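Local coordinates for putative alkaline phosphatase (Pseudomonas fluorescens, PDB 4F1V), which binds phosphate with high affinity in the periplasm and probably delivers it to the PstSACB ABC transporter for import, at residues A[112-117]-A[154-159]; A[86-91]-A[317-322]; A[218-223]-A[240-245]; A[249-254]-A[289-294]; A[136-141]-A[202-207]. All coordinates share one frame; numbering follows the deposited sequence. Where two conformers were deposited one is given.

Contact 1 of 5, residues A[112-117]-A[154-159]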
# COMPACT_ATOMS: atom_id res chain seq x y z
N GLN A 112 -3.34 -20.01 9.82
CA GLN A 112 -3.01 -21.18 9.02
C GLN A 112 -4.05 -21.49 7.97
O GLN A 112 -3.73 -21.93 6.87
CB GLN A 112 -2.70 -22.37 9.92
CG GLN A 112 -1.40 -22.23 10.68
CD GLN A 112 -0.23 -21.91 9.79
OE1 GLN A 112 0.04 -22.65 8.84
NE2 GLN A 112 0.44 -20.79 10.01
N GLU A 113 -5.36 -21.22 8.28
CA GLU A 113 -6.36 -21.39 7.24
C GLU A 113 -6.15 -20.37 6.10
O GLU A 113 -6.33 -20.71 4.93
CB GLU A 113 -7.79 -21.21 7.79
CG GLU A 113 -8.26 -22.45 8.58
CD GLU A 113 -9.56 -22.20 9.37
OE1 GLU A 113 -10.21 -23.22 9.75
OE2 GLU A 113 -9.88 -21.01 9.63
N LEU A 114 -5.86 -19.12 6.40
CA LEU A 114 -5.56 -18.12 5.40
C LEU A 114 -4.41 -18.63 4.48
O LEU A 114 -4.51 -18.58 3.25
CB LEU A 114 -5.18 -16.81 6.07
CG LEU A 114 -4.77 -15.66 5.11
CD1 LEU A 114 -5.94 -14.93 4.55
CD2 LEU A 114 -3.85 -14.67 5.83
N CYS A 115 -3.34 -19.08 5.12
CA CYS A 115 -2.22 -19.66 4.36
C CYS A 115 -2.69 -20.78 3.41
O CYS A 115 -2.27 -20.80 2.26
CB CYS A 115 -1.20 -20.21 5.34
SG CYS A 115 -0.36 -18.91 6.33
N GLY A 116 -3.51 -21.66 3.93
CA GLY A 116 -4.00 -22.79 3.13
C GLY A 116 -4.91 -22.38 2.02
O GLY A 116 -4.88 -22.99 0.94
N VAL A 117 -5.75 -21.36 2.21
CA VAL A 117 -6.59 -20.88 1.12
C VAL A 117 -5.72 -20.32 -0.00
O VAL A 117 -5.91 -20.61 -1.21
CB VAL A 117 -7.59 -19.83 1.64
CG1 VAL A 117 -8.26 -19.11 0.50
CG2 VAL A 117 -8.63 -20.50 2.56
N ARG A 154 4.13 -10.10 2.05
CA ARG A 154 4.98 -9.97 3.25
C ARG A 154 4.42 -10.79 4.39
O ARG A 154 5.15 -11.44 5.16
CB ARG A 154 5.15 -8.49 3.64
CG ARG A 154 6.08 -7.73 2.67
CD ARG A 154 6.34 -6.29 3.17
NE ARG A 154 7.04 -5.47 2.24
CZ ARG A 154 8.32 -5.63 1.85
NH1 ARG A 154 9.09 -6.49 2.46
NH2 ARG A 154 8.79 -4.81 0.89
N PHE A 155 3.08 -10.72 4.58
CA PHE A 155 2.44 -11.41 5.72
C PHE A 155 2.53 -12.93 5.49
O PHE A 155 2.92 -13.71 6.38
CB PHE A 155 0.99 -10.95 5.87
CG PHE A 155 0.31 -11.60 7.04
CD1 PHE A 155 0.55 -11.13 8.32
CD2 PHE A 155 -0.57 -12.66 6.93
CE1 PHE A 155 -0.06 -11.68 9.44
CE2 PHE A 155 -1.19 -13.25 8.03
CZ PHE A 155 -0.93 -12.75 9.28
N LEU A 156 2.18 -13.40 4.28
CA LEU A 156 2.24 -14.83 3.99
C LEU A 156 3.68 -15.35 4.14
O LEU A 156 3.91 -16.44 4.68
CB LEU A 156 1.72 -15.11 2.58
CG LEU A 156 0.28 -14.68 2.29
CD1 LEU A 156 -0.05 -15.01 0.84
CD2 LEU A 156 -0.74 -15.32 3.25
N ASN A 157 4.67 -14.56 3.67
CA ASN A 157 6.06 -14.95 3.77
C ASN A 157 6.46 -15.13 5.26
O ASN A 157 7.22 -16.03 5.60
CB ASN A 157 6.93 -13.89 3.07
CG ASN A 157 8.39 -14.07 3.33
OD1 ASN A 157 8.96 -13.43 4.22
ND2 ASN A 157 9.05 -14.92 2.54
N ALA A 158 5.94 -14.27 6.12
CA ALA A 158 6.30 -14.28 7.52
C ALA A 158 5.59 -15.38 8.34
O ALA A 158 6.11 -15.80 9.36
CB ALA A 158 5.98 -12.95 8.16
N LYS A 159 4.40 -15.86 7.87
CA LYS A 159 3.53 -16.69 8.69
C LYS A 159 3.28 -18.08 8.20
O LYS A 159 2.88 -18.99 8.92
CB LYS A 159 2.16 -15.97 8.89
CG LYS A 159 2.26 -14.67 9.69
CD LYS A 159 2.63 -14.84 11.14
CE LYS A 159 2.70 -13.57 11.88
NZ LYS A 159 2.89 -13.82 13.34
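L114 reaches from helix 111-119 to the aromatic edge of F155, its CD2 methyl lying close to the ring plane, 3.7 Å from CE2. The same methyl also meets L156, CD2 to CD2 at 4.1 Å, so a single leucine branch fills the angle between two side chains of successive residues on the partner helix. The torsion of F155 (CG anti to the backbone N, chi1 -178°) swings the ring out toward this methyl, and CG of K159, one turn further on, lies against one ring face. This is the dense, buried part of the contact. The two helices belong to the same lobe of a periplasmic binding protein of the Venus flytrap type, and their short segments cross at -114° with axes 10.5 Å apart. The disulfide C115-C160 ties the first helix to the residue that directly follows the second, and SG of C115 lies 4.1 Å from the K159 carbonyl oxygen. Toward solvent the fit loosens. Here Q112 bends at chi2 and sends its NE2 3.2 Å to K159 O at the C-terminal end of the helix. The acceptor lies in the plane of the Q112 amide, while the N-H...O angle of 147° shows a bond that is not quite straight. On this partly exposed side the K159 chain turns outward, and NZ hydrogen-bonds a sulfate ion, probably from the crystallisation liquor.

Contact 2 of 5, residues A[86-91]-A[317-322]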
# COMPACT_ATOMS: atom_id res chain seq x y z
N ILE A 86 12.56 11.29 -3.21
CA ILE A 86 12.01 11.20 -1.87
C ILE A 86 10.96 10.07 -1.88
O ILE A 86 10.07 10.05 -2.73
CB ILE A 86 11.35 12.53 -1.47
CG1 ILE A 86 12.41 13.64 -1.38
CG2 ILE A 86 10.54 12.37 -0.17
CD1 ILE A 86 11.84 15.06 -1.23
N GLN A 87 11.07 9.16 -0.90
CA GLN A 87 10.09 8.07 -0.70
C GLN A 87 9.66 8.17 0.78
O GLN A 87 10.51 8.07 1.67
CB GLN A 87 10.72 6.74 -0.98
CG GLN A 87 9.70 5.58 -0.88
CD GLN A 87 10.31 4.19 -1.12
OE1 GLN A 87 9.75 3.35 -1.85
NE2 GLN A 87 11.45 3.93 -0.49
N VAL A 88 8.35 8.36 1.03
CA VAL A 88 7.90 8.55 2.42
C VAL A 88 6.56 7.86 2.60
O VAL A 88 5.73 7.85 1.71
CB VAL A 88 7.73 10.02 2.84
CG1 VAL A 88 9.06 10.68 3.12
CG2 VAL A 88 6.95 10.84 1.78
N PRO A 89 6.31 7.29 3.81
CA PRO A 89 4.93 6.77 4.09
C PRO A 89 3.93 7.88 3.98
O PRO A 89 4.18 9.01 4.44
CB PRO A 89 5.06 6.28 5.54
CG PRO A 89 6.49 5.85 5.58
CD PRO A 89 7.21 7.03 4.91
N SER A 90 2.75 7.51 3.47
CA SER A 90 1.58 8.37 3.43
C SER A 90 0.61 8.11 4.58
O SER A 90 0.31 8.99 5.36
CB SER A 90 0.90 8.18 2.07
OG SER A 90 -0.25 9.01 2.01
N VAL A 91 0.16 6.85 4.68
CA VAL A 91 -0.78 6.39 5.69
C VAL A 91 -0.48 4.90 5.99
O VAL A 91 0.12 4.22 5.22
CB VAL A 91 -2.27 6.54 5.27
CG1 VAL A 91 -2.58 7.98 4.84
CG2 VAL A 91 -2.63 5.59 4.11
N LYS A 317 0.42 20.36 4.09
CA LYS A 317 -0.90 19.82 4.45
C LYS A 317 -0.86 18.37 4.92
O LYS A 317 -1.36 18.03 6.01
CB LYS A 317 -1.89 20.03 3.30
CG LYS A 317 -3.28 19.57 3.70
CD LYS A 317 -4.38 20.01 2.83
CE LYS A 317 -5.76 19.97 3.47
NZ LYS A 317 -6.78 20.42 2.48
N HIS A 318 -0.32 17.49 4.08
CA HIS A 318 -0.39 16.06 4.34
C HIS A 318 0.34 15.65 5.59
O HIS A 318 -0.00 14.63 6.24
CB HIS A 318 0.11 15.30 3.10
CG HIS A 318 -0.43 13.89 3.00
ND1 HIS A 318 -1.77 13.64 2.92
CD2 HIS A 318 0.25 12.69 2.98
CE1 HIS A 318 -1.92 12.34 2.81
NE2 HIS A 318 -0.72 11.71 2.84
N TYR A 319 1.40 16.40 5.94
CA TYR A 319 2.19 16.16 7.14
C TYR A 319 2.06 17.26 8.15
O TYR A 319 2.90 17.40 9.04
CB TYR A 319 3.67 15.87 6.77
CG TYR A 319 3.77 14.68 5.84
CD1 TYR A 319 3.90 14.85 4.47
CD2 TYR A 319 3.66 13.37 6.30
CE1 TYR A 319 3.95 13.75 3.58
CE2 TYR A 319 3.71 12.28 5.48
CZ TYR A 319 3.84 12.47 4.10
OH TYR A 319 3.84 11.42 3.26
N GLY A 320 1.00 18.05 8.06
CA GLY A 320 0.82 19.15 9.03
C GLY A 320 0.29 18.71 10.37
O GLY A 320 -0.48 17.75 10.47
N ALA A 321 0.71 19.47 11.40
CA ALA A 321 0.09 19.30 12.69
C ALA A 321 -1.35 19.70 12.71
O ALA A 321 -2.17 19.10 13.39
CB ALA A 321 0.90 20.04 13.79
N SER A 322 -1.70 20.75 12.01
CA SER A 322 -3.04 21.30 11.90
C SER A 322 -3.40 21.43 10.42
O SER A 322 -2.53 21.36 9.56
CB SER A 322 -3.11 22.74 12.45
OG SER A 322 -3.04 22.89 13.84
O HOH W 1 -0.28 11.53 6.16
O HOH W 2 0.23 11.64 6.56
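Y319 brings its phenol end up to V88 CG2 and the carbonyl of P89 on strand 85-94. In one of the two conformers of V88, CG2 lies 3.5 Å from the hydroxyl oxygen of Y319, the two side chains meeting at a slant. The hydroxyl donates to the carbonyl oxygen of P89 at 2.7 Å. That oxygen is in the plane of the ring, at its edge, whereas the phenol approaches from 35° outside the carbonyl plane. Y319 is the first residue past helix 305-318 to leave helical geometry, and its torsion (CG anti to the carbonyl carbon, chi1 -58°) points the hydroxyl end of the ring at the strand. A phenylalanine in its place would probably leave the buried P89 O without its donor and the ring end without its bond to the strand. One residue earlier, H318 presents NE2 in the plane of its imidazole to S90 OG, a hydrogen bond of 2.9 Å. The serine hydroxyl has a second partner in Y15 OH, and the far nitrogen of the ring, ND1, pairs with N325, so both ends of the imidazole are held and its rotation is fixed. Between the two backbones, a water modelled at two closely spaced sites links S90 O to H318 O and lies over one face of the H318 ring. S90 also forms a classic beta bulge with V91 opposite T294. The chemistry is therefore mainly polar though wholly buried: phenol and water serve backbone carbonyls of P89, S90 and H318, while imidazole and serine hydroxyl pair with each other.

Contact 3 of 5, residues A[218-223]-A[240-245]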
# COMPACT_ATOMS: atom_id res chain seq x y z
N ALA A 218 -18.46 0.39 7.98
CA ALA A 218 -19.02 -0.65 8.88
C ALA A 218 -19.01 -1.99 8.23
O ALA A 218 -19.03 -3.05 8.89
CB ALA A 218 -20.42 -0.27 9.32
N GLY A 219 -19.06 -2.05 6.87
CA GLY A 219 -18.99 -3.28 6.21
C GLY A 219 -17.74 -4.12 6.43
O GLY A 219 -17.74 -5.34 6.26
N LEU A 220 -16.66 -3.48 6.83
CA LEU A 220 -15.46 -4.23 7.22
C LEU A 220 -15.70 -5.14 8.42
O LEU A 220 -14.96 -6.11 8.61
CB LEU A 220 -14.27 -3.28 7.49
CG LEU A 220 -13.78 -2.49 6.25
CD1 LEU A 220 -12.67 -1.53 6.64
CD2 LEU A 220 -13.32 -3.39 5.14
N ASP A 221 -16.68 -4.83 9.25
CA ASP A 221 -17.05 -5.61 10.42
C ASP A 221 -18.10 -6.67 10.14
O ASP A 221 -18.47 -7.44 11.05
CB ASP A 221 -17.58 -4.73 11.53
CG ASP A 221 -16.51 -3.81 12.09
OD1 ASP A 221 -15.37 -4.24 12.35
OD2 ASP A 221 -16.85 -2.61 12.27
N ASP A 222 -18.57 -6.77 8.90
CA ASP A 222 -19.57 -7.80 8.52
C ASP A 222 -18.86 -9.07 8.08
O ASP A 222 -18.38 -9.14 6.94
CB ASP A 222 -20.46 -7.25 7.43
CG ASP A 222 -21.58 -8.22 7.04
OD1 ASP A 222 -21.56 -9.38 7.50
OD2 ASP A 222 -22.49 -7.77 6.32
N ALA A 223 -18.74 -10.03 9.01
CA ALA A 223 -17.99 -11.27 8.76
C ALA A 223 -18.72 -12.29 7.85
O ALA A 223 -18.22 -13.37 7.65
CB ALA A 223 -17.57 -11.91 10.05
N VAL A 240 -10.47 -10.91 14.51
CA VAL A 240 -11.15 -9.61 14.46
C VAL A 240 -11.09 -9.18 12.98
O VAL A 240 -10.46 -9.75 12.10
CB VAL A 240 -10.50 -8.54 15.41
CG1 VAL A 240 -10.44 -9.09 16.86
CG2 VAL A 240 -9.07 -8.23 14.87
N SER A 241 -11.78 -8.06 12.83
CA SER A 241 -11.97 -7.46 11.50
C SER A 241 -10.81 -6.55 11.07
O SER A 241 -10.03 -6.09 11.91
CB SER A 241 -13.25 -6.62 11.46
OG SER A 241 -12.94 -5.37 12.07
N PRO A 242 -10.73 -6.20 9.78
CA PRO A 242 -9.66 -5.32 9.27
C PRO A 242 -10.00 -3.85 9.36
O PRO A 242 -9.37 -3.01 8.70
CB PRO A 242 -9.52 -5.77 7.81
CG PRO A 242 -10.94 -6.16 7.41
CD PRO A 242 -11.46 -6.89 8.67
N ALA A 243 -10.97 -3.48 10.19
CA ALA A 243 -11.23 -2.07 10.46
C ALA A 243 -9.95 -1.36 10.87
O ALA A 243 -9.11 -1.94 11.57
CB ALA A 243 -12.29 -1.94 11.51
N ALA A 244 -9.80 -0.11 10.49
CA ALA A 244 -8.60 0.67 10.84
C ALA A 244 -8.33 0.69 12.31
O ALA A 244 -7.17 0.65 12.73
CB ALA A 244 -8.72 2.09 10.25
N ALA A 245 -9.36 0.75 13.15
CA ALA A 245 -9.17 0.76 14.59
C ALA A 245 -8.46 -0.46 15.11
O ALA A 245 -7.84 -0.43 16.20
CB ALA A 245 -10.53 0.86 15.35
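Two first torsions bring D221 and S241 together: in the aspartate CG is anti to the carbonyl carbon (chi1 -67°), and in the serine OG sits between the backbone N and the carbonyl carbon (chi1 79°). The serine hydroxyl then donates to OD1 of D221 at 2.7 Å, meeting that oxygen nearly in line with its C-O bond. The same OG accepts a weak bond of 3.3 Å from the backbone N of A243, two residues on, which gives an ST turn. The hydroxyl thus works both ways, donating to the other loop and weakly accepting from its own, which probably restricts its rotation. The aspartate carboxylate is exposed, so the bond lies at the solvent edge of the contact; A243 CB rests 3.9 Å from the same OD1. Deeper in, L220 is buried and points at the opposing loop. Its CD1 lies 4.1 Å from A243 CA, and CD2 faces the P242 ring at a looser 4.3 Å to CG. The carbonyl oxygen of L220 comes down on the flank of S241 and P242, reaching CB of the serine at 3.4 Å. Residues 218-222 wind through two successive turns, with D221 N bonded to A218 O and D222 N to G219 O, which turns L220 inward and leaves D221 at the exposed rim. The two loops flank the short strand 228-229, to which V240 is paired through V229; P242 O takes a hydrogen bond from S94 OG at the end of strand 85-94, and helix 248-252 begins shortly after A245.

Contact 4 of 5, residues A[249-254]-A[289-294]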
# COMPACT_ATOMS: atom_id res chain seq x y z
N ALA A 249 -3.16 0.80 16.68
CA ALA A 249 -2.17 0.72 17.70
C ALA A 249 -0.84 0.25 17.13
O ALA A 249 0.25 0.79 17.43
CB ALA A 249 -2.61 -0.16 18.86
N ALA A 250 -0.88 -0.81 16.32
CA ALA A 250 0.34 -1.35 15.76
C ALA A 250 1.01 -0.34 14.81
O ALA A 250 2.25 -0.22 14.81
CB ALA A 250 0.02 -2.64 15.06
N ILE A 251 0.26 0.37 13.98
CA ILE A 251 0.85 1.41 13.13
C ILE A 251 1.55 2.49 14.02
O ILE A 251 2.65 2.92 13.71
CB ILE A 251 -0.22 2.05 12.23
CG1 ILE A 251 -0.72 1.05 11.17
CG2 ILE A 251 0.31 3.33 11.57
CD1 ILE A 251 0.30 0.54 10.18
N GLY A 252 0.91 2.82 15.11
CA GLY A 252 1.49 3.83 15.99
C GLY A 252 2.76 3.40 16.69
O GLY A 252 3.50 4.29 17.20
N ALA A 253 3.02 2.14 16.81
CA ALA A 253 4.19 1.59 17.44
C ALA A 253 5.38 1.48 16.46
O ALA A 253 6.44 1.09 16.87
CB ALA A 253 3.94 0.22 18.03
N VAL A 254 5.17 1.81 15.20
CA VAL A 254 6.27 1.68 14.24
C VAL A 254 7.26 2.85 14.44
O VAL A 254 6.86 4.02 14.40
CB VAL A 254 5.75 1.66 12.81
CG1 VAL A 254 6.90 1.64 11.80
CG2 VAL A 254 4.80 0.46 12.61
N PRO A 289 -4.02 -8.70 12.22
CA PRO A 289 -2.58 -8.95 12.03
C PRO A 289 -1.99 -8.45 10.72
O PRO A 289 -0.78 -8.36 10.61
CB PRO A 289 -2.47 -10.47 12.15
CG PRO A 289 -3.80 -10.98 11.71
CD PRO A 289 -4.79 -10.00 12.24
N ILE A 290 -2.81 -8.24 9.64
CA ILE A 290 -2.26 -7.96 8.33
C ILE A 290 -2.29 -6.49 8.04
O ILE A 290 -3.40 -5.88 7.92
CB ILE A 290 -2.98 -8.71 7.18
CG1 ILE A 290 -3.41 -10.14 7.57
CG2 ILE A 290 -2.06 -8.75 5.96
CD1 ILE A 290 -4.16 -10.87 6.48
N LEU A 291 -1.14 -5.83 7.94
CA LEU A 291 -1.06 -4.37 7.85
C LEU A 291 0.27 -3.97 7.15
O LEU A 291 1.19 -4.78 7.00
CB LEU A 291 -1.22 -3.68 9.20
CG LEU A 291 0.02 -3.63 10.11
CD1 LEU A 291 -0.35 -2.96 11.43
CD2 LEU A 291 0.65 -4.99 10.39
N GLY A 292 0.36 -2.67 6.83
CA GLY A 292 1.60 -2.07 6.34
C GLY A 292 1.37 -0.63 5.97
O GLY A 292 0.39 -0.02 6.45
N PHE A 293 2.27 -0.05 5.17
CA PHE A 293 2.19 1.35 4.75
C PHE A 293 2.01 1.45 3.25
O PHE A 293 2.51 0.63 2.47
CB PHE A 293 3.45 2.17 5.17
CG PHE A 293 3.55 2.31 6.67
CD1 PHE A 293 4.18 1.35 7.45
CD2 PHE A 293 2.93 3.38 7.29
CE1 PHE A 293 4.21 1.47 8.83
CE2 PHE A 293 2.97 3.51 8.67
CZ PHE A 293 3.63 2.57 9.45
N THR A 294 1.30 2.52 2.85
CA THR A 294 1.33 2.97 1.44
C THR A 294 2.04 4.33 1.42
O THR A 294 1.96 5.08 2.39
CB THR A 294 -0.07 3.00 0.84
OG1 THR A 294 0.03 3.36 -0.53
CG2 THR A 294 -1.03 3.95 1.53
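I251 runs from helix 248-252 into the angle between L291 and F293 on strand 291-299, and its branches divide at CB. CG2 goes to the aromatic ring, 3.9 Å from CE2 of F293. The other branch, CG1, passes CD1 of L291 at 4.0 Å. At the tip, CD1 touches that same leucine methyl at 3.8 Å, comes equally near the carbonyl oxygen of G292, and lies over one face of the F293 ring. The bend that carries the tip there follows from two successive turns, CG1 anti to the carbonyl carbon (chi1 -69°) and a second torsion of -62°. Isoleucine and leucine slide past each other in opposite directions, and A250 CB meets the leucine at its tip, 3.7 Å from CD1. V254 meets the ring at its edge, in plane, with CG2 4.0 Å from CE1 of F293 in one of the two valine conformers. The phenylalanine is therefore gripped over a face by one aliphatic chain and at the edge by another. Strand 291-299 lies next to strand 85-94 in a mixed five-stranded sheet of this Venus flytrap protein, and F293 also touches P89 there. No hydrogen bond joins the two segments: between them the contact rests on apolar packing, while the backbone of G292 and T294 is engaged by strand 85-94 instead.

Contact 5 of 5, residues A[136-141]-A[202-207]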
# COMPACT_ATOMS: atom_id res chain seq x y z
N PRO A 136 -16.87 -25.12 -3.33
CA PRO A 136 -15.48 -24.79 -3.75
C PRO A 136 -15.14 -23.34 -3.43
O PRO A 136 -16.03 -22.48 -3.37
CB PRO A 136 -15.52 -24.91 -5.27
CG PRO A 136 -16.99 -24.82 -5.70
CD PRO A 136 -17.74 -25.41 -4.49
N ILE A 137 -13.85 -23.10 -3.18
CA ILE A 137 -13.26 -21.75 -3.08
C ILE A 137 -12.53 -21.44 -4.41
O ILE A 137 -11.73 -22.24 -4.88
CB ILE A 137 -12.25 -21.66 -1.93
CG1 ILE A 137 -12.86 -22.03 -0.60
CG2 ILE A 137 -11.56 -20.28 -1.91
CD1 ILE A 137 -11.88 -22.12 0.54
N VAL A 138 -12.79 -20.28 -4.98
CA VAL A 138 -12.00 -19.69 -6.06
C VAL A 138 -11.25 -18.43 -5.53
O VAL A 138 -11.86 -17.51 -4.95
CB VAL A 138 -12.91 -19.42 -7.23
CG1 VAL A 138 -12.21 -18.59 -8.31
CG2 VAL A 138 -13.41 -20.78 -7.81
N VAL A 139 -9.92 -18.46 -5.68
CA VAL A 139 -9.10 -17.32 -5.28
C VAL A 139 -9.00 -16.33 -6.47
O VAL A 139 -8.68 -16.72 -7.57
CB VAL A 139 -7.70 -17.84 -4.89
CG1 VAL A 139 -6.73 -16.65 -4.69
CG2 VAL A 139 -7.82 -18.68 -3.62
N VAL A 140 -9.23 -15.06 -6.16
CA VAL A 140 -9.02 -13.96 -7.11
C VAL A 140 -7.77 -13.19 -6.67
O VAL A 140 -7.55 -12.97 -5.48
CB VAL A 140 -10.24 -13.00 -7.16
CG1 VAL A 140 -10.04 -11.94 -8.24
CG2 VAL A 140 -11.53 -13.77 -7.40
N TYR A 141 -6.91 -12.81 -7.61
CA TYR A 141 -5.64 -12.16 -7.32
C TYR A 141 -5.37 -11.10 -8.38
O TYR A 141 -5.97 -11.06 -9.44
CB TYR A 141 -4.50 -13.17 -7.18
CG TYR A 141 -4.14 -13.81 -8.51
CD1 TYR A 141 -3.12 -13.31 -9.29
CD2 TYR A 141 -4.85 -14.91 -8.98
CE1 TYR A 141 -2.78 -13.84 -10.51
CE2 TYR A 141 -4.58 -15.43 -10.23
CZ TYR A 141 -3.54 -14.93 -11.01
OH TYR A 141 -3.21 -15.46 -12.25
N ASP A 202 -19.64 -17.39 -7.65
CA ASP A 202 -19.83 -17.77 -6.28
C ASP A 202 -18.57 -18.33 -5.65
O ASP A 202 -17.75 -18.99 -6.29
CB ASP A 202 -20.99 -18.76 -6.13
CG ASP A 202 -21.60 -18.87 -4.75
OD1 ASP A 202 -22.32 -19.88 -4.51
OD2 ASP A 202 -21.40 -18.00 -3.87
N GLY A 203 -18.46 -18.13 -4.35
CA GLY A 203 -17.43 -18.76 -3.57
C GLY A 203 -16.01 -18.18 -3.72
O GLY A 203 -15.04 -18.89 -3.44
N ARG A 204 -15.92 -16.92 -4.14
CA ARG A 204 -14.63 -16.26 -4.40
C ARG A 204 -14.12 -15.56 -3.19
O ARG A 204 -14.89 -15.07 -2.34
CB ARG A 204 -14.77 -15.33 -5.64
CG ARG A 204 -14.98 -16.12 -6.92
CD ARG A 204 -15.09 -15.25 -8.14
NE ARG A 204 -15.26 -16.14 -9.32
CZ ARG A 204 -15.04 -15.74 -10.56
NH1 ARG A 204 -14.80 -14.50 -10.89
NH2 ARG A 204 -15.11 -16.65 -11.49
N ILE A 205 -12.80 -15.43 -3.09
CA ILE A 205 -12.13 -14.78 -1.97
C ILE A 205 -10.88 -14.05 -2.51
O ILE A 205 -10.28 -14.49 -3.49
CB ILE A 205 -11.72 -15.83 -0.87
CG1 ILE A 205 -11.24 -15.15 0.41
CG2 ILE A 205 -10.75 -16.87 -1.40
CD1 ILE A 205 -11.33 -16.10 1.60
N THR A 206 -10.48 -12.97 -1.86
CA THR A 206 -9.27 -12.22 -2.29
C THR A 206 -8.69 -11.46 -1.09
O THR A 206 -9.18 -11.57 0.03
CB THR A 206 -9.63 -11.28 -3.46
OG1 THR A 206 -8.44 -10.80 -4.09
CG2 THR A 206 -10.44 -10.10 -3.03
N TYR A 207 -7.63 -10.70 -1.41
CA TYR A 207 -6.98 -9.76 -0.51
C TYR A 207 -7.15 -8.36 -1.10
O TYR A 207 -7.18 -8.20 -2.33
CB TYR A 207 -5.47 -10.12 -0.32
CG TYR A 207 -4.71 -10.17 -1.63
CD1 TYR A 207 -4.03 -9.05 -2.10
CD2 TYR A 207 -4.74 -11.31 -2.43
CE1 TYR A 207 -3.37 -9.06 -3.33
CE2 TYR A 207 -4.07 -11.32 -3.65
CZ TYR A 207 -3.38 -10.23 -4.10
OH TYR A 207 -2.77 -10.25 -5.33
O HOH W 3 -16.18 -21.17 -6.08
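I137 and I205 meet at the apolar centre, CG2 to CG2 at 3.5 Å, and V139 CG2 adds a looser touch to the same methyl of I205. Around them runs a parallel pair of strands, 138-142 beside 204-205, in the four-stranded mixed sheet of one lobe of this Venus flytrap-type binding protein; helix 111-119 packs against the V139 and I205 face through V117 and F118. On the opposite face V138 and R204 lie side by side, and V140 CG2 reaches the arginine shaft at CD, 3.9 Å away. The extended R204 chain carries its guanidinium to A197 O at the end of helix 190-198. Two of the three backbone bonds that knit the pair are I205 N to V138 O and V140 N to I205 O, the latter almost straight at 176°. At one end T206 replaces the next backbone bond: its OG1, anti to the backbone N, donates to V140 O at 2.7 Å from well above the carbonyl plane. A valine here would probably leave V140 O without that donor and the end of the strand pair less firmly joined. Beyond it, the edge of the Y207 ring meets Y141 CB, while its hydroxyl bonds T149 OG1 and the backbone N of R142, a phosphate-pocket residue. At the other end G203 and R204 both face N100 in a G1 bulge, where G203 has a positive phi, 75°. G203 O takes the third bond, from V138 N above its plane, and also W125 NE1. Last, at the exposed edge, one water donates to P136 O at 3.0 Å and to D202 O at 2.7 Å.

Contacts 1 and 5 share one lobe: V117 CG1 of the first meets I205 CG2 of the second at 3.8 Å, so helix 111-119 backs onto the parallel strands. Contact 2 lies across the chain's centre, about 31 Å from contact 1 between centres. Contact 4 connects the two sides, meeting contact 1 where F155 CE1 comes 3.6 Å from P289 O, and contact 2 through S90 N to T294 O, a probable hydrogen bond of 2.8 Å. Contact 3 adjoins contact 4 in sequence, with no other touch, centres about 16 Å apart. The bound hydrogenphosphate lies about 7 Å from the side chain of Y207, 11 Å from S90 and 12 Å from F293; T294 OG1 bonds D63 of its pocket.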